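Local coordinates for protein PRO-PRO endopeptidase (Paenibacillus alvei, PDB 6FPC) that cuts peptide bonds between two prolines as a secreted, zinc-dependent endopeptidase and cleaves a cell-surface protein, which may regulate bacterial adhesion, at residues K49-A54 and A91-Y96; S162-S167 and F184-F189; V85-V90 and V117-L122. One frame throughout, in Å; residues are numbered along the deposited sequence.

Contact 1 of 3, residues K49-A54 and A91-Y96; sequences KLTQGA and AVRIGY
Strands 49-51 and 91-93 run parallel, pairing K49 with A91, L50 with V92 and T51 with R93. Their short axes come within 4.6 Å at an angle of 27°. V92 N donates to K49 O, and V92 O takes T51 N. The ladder continues one residue past the strand, where I94 N reaches T51 O at 2.8 Å in an almost straight bond (177°). L50 and V92 share one sheet face and pack there on M26 of helix 20-30. L50 CB also meets I94 CG1 at 3.9 Å. T51 and R93 lie on the other face. T51 OG1 stands between its backbone N and carbonyl carbon (chi1 73°), and from there it donates to G53 O at 2.9 Å, which ties down the turn after the strand. R93 extends along this turn, with its guanidinium flat over the G53-A54 peptide. A54 N lies 3.5 Å above the guanidinium plane, over its centre. Y96 OH covers the opposite face. A water in the guanidinium plane accepts from R93 NE at 3.0 Å and donates to Q52 O and I94 O, so it bridges both segments. Beyond R93 the chain leaves the strand in a type II turn to Y96. The arrangement is a parallel strand pair inside a mixed sheet. V92 approaches E112 of the HExxH helix, as expected where the sheet backs the active-site helix of a zinc metallopeptidase.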
# COMPACT_ATOMS: atom_id res chain seq x y z
N LYS A 49 -9.14 6.34 2.97
CA LYS A 49 -9.77 7.47 2.30
C LYS A 49 -9.34 7.56 0.84
O LYS A 49 -8.16 7.74 0.55
CB LYS A 49 -9.46 8.78 3.06
CG LYS A 49 -10.11 8.83 4.43
CD LYS A 49 -9.95 10.17 5.11
CE LYS A 49 -10.53 10.14 6.51
NZ LYS A 49 -10.36 11.43 7.20
N LEU A 50 -10.31 7.43 -0.07
CA LEU A 50 -10.06 7.56 -1.51
C LEU A 50 -10.37 9.01 -1.82
O LEU A 50 -11.47 9.48 -1.50
CB LEU A 50 -10.94 6.59 -2.32
CG LEU A 50 -10.88 5.11 -1.93
CD1 LEU A 50 -11.76 4.29 -2.83
CD2 LEU A 50 -9.44 4.57 -1.86
N THR A 51 -9.38 9.74 -2.31
CA THR A 51 -9.51 11.18 -2.51
C THR A 51 -9.65 11.58 -3.96
O THR A 51 -9.00 11.00 -4.82
CB THR A 51 -8.34 11.91 -1.82
OG1 THR A 51 -7.12 11.71 -2.57
CG2 THR A 51 -8.11 11.44 -0.37
N GLN A 52 -10.49 12.59 -4.25
CA GLN A 52 -10.61 13.05 -5.62
C GLN A 52 -9.47 14.00 -5.98
O GLN A 52 -9.01 13.98 -7.11
CB GLN A 52 -12.00 13.63 -5.94
CG GLN A 52 -12.22 13.90 -7.44
CD GLN A 52 -12.12 12.70 -8.36
OE1 GLN A 52 -12.55 11.58 -8.05
NE2 GLN A 52 -11.56 12.91 -9.53
N GLY A 53 -8.97 14.78 -5.03
CA GLY A 53 -7.82 15.63 -5.32
C GLY A 53 -6.53 15.10 -4.72
O GLY A 53 -6.44 13.92 -4.33
N ALA A 54 -5.52 15.98 -4.60
CA ALA A 54 -4.25 15.62 -3.95
C ALA A 54 -4.56 15.19 -2.53
O ALA A 54 -5.46 15.75 -1.89
CB ALA A 54 -3.30 16.81 -3.94
N ALA A 91 -4.47 7.10 2.70
CA ALA A 91 -5.08 8.04 1.76
C ALA A 91 -4.54 7.72 0.38
O ALA A 91 -3.33 7.58 0.23
CB ALA A 91 -4.73 9.47 2.15
N VAL A 92 -5.45 7.51 -0.59
CA VAL A 92 -5.07 7.12 -1.97
C VAL A 92 -5.89 7.96 -2.97
O VAL A 92 -7.11 8.00 -2.90
CB VAL A 92 -5.27 5.59 -2.20
CG1 VAL A 92 -4.92 5.18 -3.64
CG2 VAL A 92 -4.46 4.75 -1.21
N ARG A 93 -5.22 8.59 -3.92
CA ARG A 93 -5.89 9.42 -4.91
C ARG A 93 -6.61 8.56 -5.97
O ARG A 93 -6.00 7.67 -6.56
CB ARG A 93 -4.87 10.39 -5.55
CG ARG A 93 -5.57 11.50 -6.27
CD ARG A 93 -4.64 12.54 -6.83
NE ARG A 93 -5.44 13.55 -7.52
CZ ARG A 93 -5.01 14.75 -7.87
NH1 ARG A 93 -3.77 15.12 -7.60
NH2 ARG A 93 -5.83 15.60 -8.49
N ILE A 94 -7.88 8.87 -6.20
CA ILE A 94 -8.76 8.19 -7.17
C ILE A 94 -8.19 8.37 -8.57
O ILE A 94 -8.01 9.51 -9.00
CB ILE A 94 -10.22 8.73 -7.09
CG1 ILE A 94 -10.86 8.39 -5.73
CG2 ILE A 94 -11.07 8.19 -8.25
CD1 ILE A 94 -12.06 9.22 -5.35
N GLY A 95 -7.97 7.25 -9.28
CA GLY A 95 -7.42 7.23 -10.64
C GLY A 95 -5.92 6.98 -10.71
O GLY A 95 -5.36 6.84 -11.81
N TYR A 96 -5.27 6.89 -9.55
CA TYR A 96 -3.81 6.73 -9.49
C TYR A 96 -3.34 5.34 -9.07
O TYR A 96 -2.18 5.19 -8.67
CB TYR A 96 -3.22 7.81 -8.57
CG TYR A 96 -3.28 9.21 -9.14
CD1 TYR A 96 -4.50 9.84 -9.38
CD2 TYR A 96 -2.12 9.94 -9.37
CE1 TYR A 96 -4.57 11.12 -9.93
CE2 TYR A 96 -2.18 11.23 -9.88
CZ TYR A 96 -3.40 11.82 -10.15
OH TYR A 96 -3.45 13.11 -10.63
O HOH W 1 -7.89 12.21 -8.52

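Contact 2 of 3, residues S162-S167 and F184-F189; sequences SLYLYS and FMAKLF
The Y164 ring presents one face to helix 179-188. M185 CB sits over that face, 4.0 Å from the ring centroid and 28° off its normal, a CH-pi contact. A186 N lies over the same face. The phenol oxygen reaches farther along the helix, with Y164 OH 3.4 Å from A186 CA. Y164 also forms a cation-pi pair with R171. The second ring, F189, takes L165 CD1 over one face, 4.2 Å from its centroid and only 15° off the normal. The rings themselves meet obliquely, Y164 CD1 lying 3.8 Å from F189 CD2. Y164 holds CG anti to its backbone N (chi1 -173°), which sends the ring out to the neighbouring helix. M185 leans on Y164 through CB. Beyond CB the chain leads away, bending at chi2, and the side chain packs on F157, A161 and F131. No hydrogen bond crosses the contact. L165 and F189 also touch L114 of helix 108-121. This is apolar helix-helix packing in the all-helical C-terminal part of the ATLF-like fold, where the last modelled helix settles against helix 153-166, which carries the zinc ligand E155.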
# COMPACT_ATOMS: atom_id res chain seq x y z
N SER A 162 1.22 -7.29 -2.08
CA SER A 162 0.42 -6.80 -3.22
C SER A 162 0.48 -7.85 -4.36
O SER A 162 -0.59 -8.22 -4.85
CB SER A 162 0.92 -5.45 -3.73
OG SER A 162 0.67 -4.46 -2.75
N LEU A 163 1.70 -8.35 -4.73
CA LEU A 163 1.82 -9.40 -5.77
C LEU A 163 0.96 -10.63 -5.39
O LEU A 163 0.26 -11.19 -6.24
CB LEU A 163 3.28 -9.84 -5.99
CG LEU A 163 4.23 -8.84 -6.68
CD1 LEU A 163 5.68 -9.32 -6.59
CD2 LEU A 163 3.89 -8.66 -8.14
N TYR A 164 0.99 -11.02 -4.11
CA TYR A 164 0.26 -12.17 -3.59
C TYR A 164 -1.26 -12.02 -3.69
O TYR A 164 -1.96 -12.99 -4.02
CB TYR A 164 0.67 -12.49 -2.14
CG TYR A 164 0.04 -13.78 -1.65
CD1 TYR A 164 -1.17 -13.77 -0.96
CD2 TYR A 164 0.61 -15.01 -1.95
CE1 TYR A 164 -1.82 -14.96 -0.61
CE2 TYR A 164 -0.02 -16.21 -1.60
CZ TYR A 164 -1.22 -16.17 -0.91
OH TYR A 164 -1.84 -17.35 -0.57
N LEU A 165 -1.77 -10.84 -3.34
CA LEU A 165 -3.20 -10.57 -3.25
C LEU A 165 -3.90 -10.07 -4.52
O LEU A 165 -5.08 -10.37 -4.70
CB LEU A 165 -3.45 -9.59 -2.08
CG LEU A 165 -3.11 -10.10 -0.66
CD1 LEU A 165 -3.05 -8.97 0.35
CD2 LEU A 165 -4.09 -11.16 -0.18
N TYR A 166 -3.21 -9.30 -5.39
CA TYR A 166 -3.79 -8.63 -6.57
C TYR A 166 -4.50 -9.57 -7.56
O TYR A 166 -5.67 -9.33 -7.89
CB TYR A 166 -2.72 -7.77 -7.29
CG TYR A 166 -3.25 -6.94 -8.45
CD1 TYR A 166 -3.93 -5.75 -8.21
CD2 TYR A 166 -3.04 -7.33 -9.77
CE1 TYR A 166 -4.40 -4.97 -9.27
CE2 TYR A 166 -3.49 -6.54 -10.83
CZ TYR A 166 -4.16 -5.36 -10.58
OH TYR A 166 -4.62 -4.59 -11.62
N SER A 167 -3.80 -10.61 -8.07
CA SER A 167 -4.40 -11.54 -9.02
C SER A 167 -3.74 -12.91 -8.95
O SER A 167 -2.70 -13.07 -8.28
CB SER A 167 -4.30 -10.99 -10.44
OG SER A 167 -2.94 -10.91 -10.82
N PHE A 184 5.69 -17.47 2.89
CA PHE A 184 5.41 -16.59 4.02
C PHE A 184 4.04 -15.92 3.84
O PHE A 184 3.23 -15.95 4.77
CB PHE A 184 6.53 -15.55 4.16
CG PHE A 184 6.33 -14.53 5.26
CD1 PHE A 184 6.84 -14.75 6.53
CD2 PHE A 184 5.67 -13.33 5.01
CE1 PHE A 184 6.66 -13.80 7.55
CE2 PHE A 184 5.50 -12.38 6.02
CZ PHE A 184 6.01 -12.61 7.28
N MET A 185 3.77 -15.34 2.64
CA MET A 185 2.49 -14.67 2.36
C MET A 185 1.33 -15.62 2.44
O MET A 185 0.31 -15.25 3.04
CB MET A 185 2.50 -13.92 1.02
CG MET A 185 3.48 -12.76 0.98
SD MET A 185 3.22 -11.48 2.25
CE MET A 185 4.66 -10.44 1.98
N ALA A 186 1.47 -16.85 1.90
CA ALA A 186 0.41 -17.86 1.91
C ALA A 186 0.05 -18.25 3.34
O ALA A 186 -1.14 -18.38 3.68
CB ALA A 186 0.84 -19.09 1.10
N LYS A 187 1.06 -18.38 4.20
CA LYS A 187 0.87 -18.73 5.60
C LYS A 187 0.18 -17.57 6.33
O LYS A 187 -0.70 -17.80 7.15
CB LYS A 187 2.22 -19.08 6.25
CG LYS A 187 2.09 -19.77 7.61
N LEU A 188 0.54 -16.32 5.98
CA LEU A 188 -0.02 -15.12 6.60
C LEU A 188 -1.48 -14.88 6.18
O LEU A 188 -2.31 -14.57 7.03
CB LEU A 188 0.88 -13.92 6.23
CG LEU A 188 0.89 -12.68 7.10
CD1 LEU A 188 1.32 -12.99 8.53
CD2 LEU A 188 1.84 -11.65 6.51
N PHE A 189 -1.79 -15.04 4.89
CA PHE A 189 -3.12 -14.81 4.33
C PHE A 189 -3.80 -16.12 3.96
O PHE A 189 -3.78 -17.06 4.75
CB PHE A 189 -3.04 -13.87 3.11
CG PHE A 189 -2.29 -12.58 3.30
CD1 PHE A 189 -2.76 -11.61 4.18
CD2 PHE A 189 -1.13 -12.31 2.57
CE1 PHE A 189 -2.06 -10.41 4.36
CE2 PHE A 189 -0.44 -11.10 2.74
CZ PHE A 189 -0.90 -10.16 3.63

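Contact 3 of 3, residues V85-V90 and V117-L122; sequences VSERVV and VDRLVL
R119 reaches from helix 108-121 to E87 in the turn between strands 84-86 and 89-93. Its CB points toward that turn. CG and CD carry the chain outward without a close partner in the turn, and a bend at chi3 (78°) swings the guanidinium round to the glutamate. There the two terminal nitrogens do the work. NH1 of R119 donates to OE1 of E87 at 2.8 Å, and NH2 of R119 donates to OE2 of E87 at 3.1 Å. The grip is end-on, one nitrogen to each oxygen. Both bonds are fairly straight. Both oxygens lie close to the guanidinium plane, but the nitrogens come at them from above the carboxylate plane. The two flat groups are turned 64° apart, so this is a two-point salt bridge without coplanar pairing. E87 bends at chi2 (56°), which brings its carboxylate back toward the helix although its CB points away.

L120, the next residue on the helix, packs on R88, the next residue of the turn. Its CD1 lies over the centre of the R88 guanidinium, 4.3 Å above the plane. L120 CD2 comes to 3.8 Å from R88 NH1. The main polar anchor of R88 is K44 O, which takes NH2. S86 OG bonds to the backbone O of E112, the predicted proton acceptor.

Residues 86-89 play a crucial role in substrate specificity. Across this contact that loop is held to the zinc-binding helix by the E87-R119 salt bridge and by L120 against R88, besides the S86 bond. E87 and R119 are exposed. Their pairing should offset both charges, at a surface where solvent probably weakens it.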
# COMPACT_ATOMS: atom_id res chain seq x y z
N VAL A 85 -0.41 7.59 0.77
CA VAL A 85 0.37 7.56 2.02
C VAL A 85 -0.33 6.67 3.05
O VAL A 85 -1.55 6.48 2.97
CB VAL A 85 0.69 8.98 2.57
CG1 VAL A 85 -0.46 9.54 3.43
CG2 VAL A 85 2.01 8.99 3.37
N SER A 86 0.43 6.17 4.04
CA SER A 86 -0.16 5.31 5.05
C SER A 86 0.43 5.66 6.41
O SER A 86 1.64 5.60 6.59
CB SER A 86 0.13 3.84 4.72
OG SER A 86 -0.56 2.94 5.57
N GLU A 87 -0.41 6.11 7.32
CA GLU A 87 0.01 6.42 8.68
C GLU A 87 -1.07 5.78 9.57
O GLU A 87 -1.08 4.56 9.69
CB GLU A 87 0.22 7.95 8.85
CG GLU A 87 0.73 8.41 10.22
CD GLU A 87 2.01 7.85 10.80
OE1 GLU A 87 2.87 7.37 10.02
OE2 GLU A 87 2.16 7.87 12.04
N ARG A 88 -2.03 6.55 10.07
CA ARG A 88 -3.14 5.95 10.80
C ARG A 88 -4.38 6.01 9.92
O ARG A 88 -5.40 5.38 10.18
CB ARG A 88 -3.33 6.60 12.16
CG ARG A 88 -2.24 6.10 13.08
CD ARG A 88 -2.68 6.18 14.49
NE ARG A 88 -3.66 5.16 14.85
CZ ARG A 88 -3.40 4.11 15.63
NH1 ARG A 88 -2.17 3.93 16.10
NH2 ARG A 88 -4.36 3.26 15.95
N VAL A 89 -4.25 6.78 8.86
CA VAL A 89 -5.20 6.91 7.78
C VAL A 89 -4.44 6.38 6.55
O VAL A 89 -3.20 6.52 6.48
CB VAL A 89 -5.67 8.38 7.61
CG1 VAL A 89 -4.54 9.31 7.16
CG2 VAL A 89 -6.87 8.46 6.66
N VAL A 90 -5.17 5.74 5.62
CA VAL A 90 -4.57 5.30 4.36
C VAL A 90 -5.23 6.23 3.34
O VAL A 90 -6.44 6.24 3.25
CB VAL A 90 -4.82 3.80 4.07
CG1 VAL A 90 -4.27 3.40 2.70
CG2 VAL A 90 -4.21 2.93 5.17
N VAL A 117 -1.58 -2.53 7.73
CA VAL A 117 -1.74 -3.92 8.21
C VAL A 117 -0.45 -4.35 8.93
O VAL A 117 -0.51 -4.84 10.07
CB VAL A 117 -2.07 -4.90 7.04
CG1 VAL A 117 -2.10 -6.36 7.51
CG2 VAL A 117 -3.37 -4.53 6.34
N ASP A 118 0.72 -4.13 8.29
CA ASP A 118 2.02 -4.46 8.89
C ASP A 118 2.20 -3.76 10.25
O ASP A 118 2.46 -4.43 11.25
CB ASP A 118 3.14 -4.03 7.93
CG ASP A 118 4.54 -4.46 8.33
OD1 ASP A 118 4.67 -5.49 9.07
OD2 ASP A 118 5.50 -3.81 7.89
N ARG A 119 1.99 -2.43 10.28
CA ARG A 119 2.20 -1.63 11.50
C ARG A 119 1.22 -1.86 12.60
O ARG A 119 1.61 -2.00 13.77
CB ARG A 119 2.20 -0.12 11.18
CG ARG A 119 3.59 0.44 10.97
CD ARG A 119 3.51 1.87 10.49
NE ARG A 119 3.23 2.80 11.58
CZ ARG A 119 3.21 4.12 11.43
NH1 ARG A 119 3.46 4.67 10.25
NH2 ARG A 119 2.94 4.91 12.47
N LEU A 120 -0.07 -1.84 12.25
CA LEU A 120 -1.16 -1.82 13.24
C LEU A 120 -1.91 -3.11 13.47
O LEU A 120 -2.59 -3.22 14.49
CB LEU A 120 -2.14 -0.71 12.85
CG LEU A 120 -1.52 0.67 12.60
CD1 LEU A 120 -2.56 1.66 12.20
CD2 LEU A 120 -0.79 1.22 13.85
N VAL A 121 -1.78 -4.07 12.56
CA VAL A 121 -2.46 -5.35 12.71
C VAL A 121 -1.48 -6.47 13.07
O VAL A 121 -1.76 -7.25 13.99
CB VAL A 121 -3.36 -5.72 11.49
CG1 VAL A 121 -3.96 -7.13 11.62
CG2 VAL A 121 -4.46 -4.68 11.28
N LEU A 122 -0.34 -6.53 12.36
CA LEU A 122 0.62 -7.63 12.49
C LEU A 122 1.90 -7.34 13.30
O LEU A 122 2.88 -8.08 13.17
CB LEU A 122 0.99 -8.12 11.06
CG LEU A 122 -0.18 -8.62 10.18
CD1 LEU A 122 0.29 -8.88 8.75
CD2 LEU A 122 -0.88 -9.84 10.77

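Contacts 1 and 3 share strand 89-93, and both reach the same mixed sheet; contact 3 joins it to helix 108-121. Their centres are 17 Å apart. They join directly: K49 N is 2.7 Å from V90 O, and A91 O is 3.0 Å from V85 N, both probable hydrogen bonds. Contact 3 lies nearer the catalytic metal, the S86 side chain being about 7 Å from the zinc ion, against about 10 Å for V92 of contact 1. Contact 2 sits across the chain's centre from contact 1, with nearest atoms about 10 Å apart. It meets contact 3 through L188 CD2 and L122 CD1, at 3.9 Å. The M185 side chain is about 12 Å from the zinc ion.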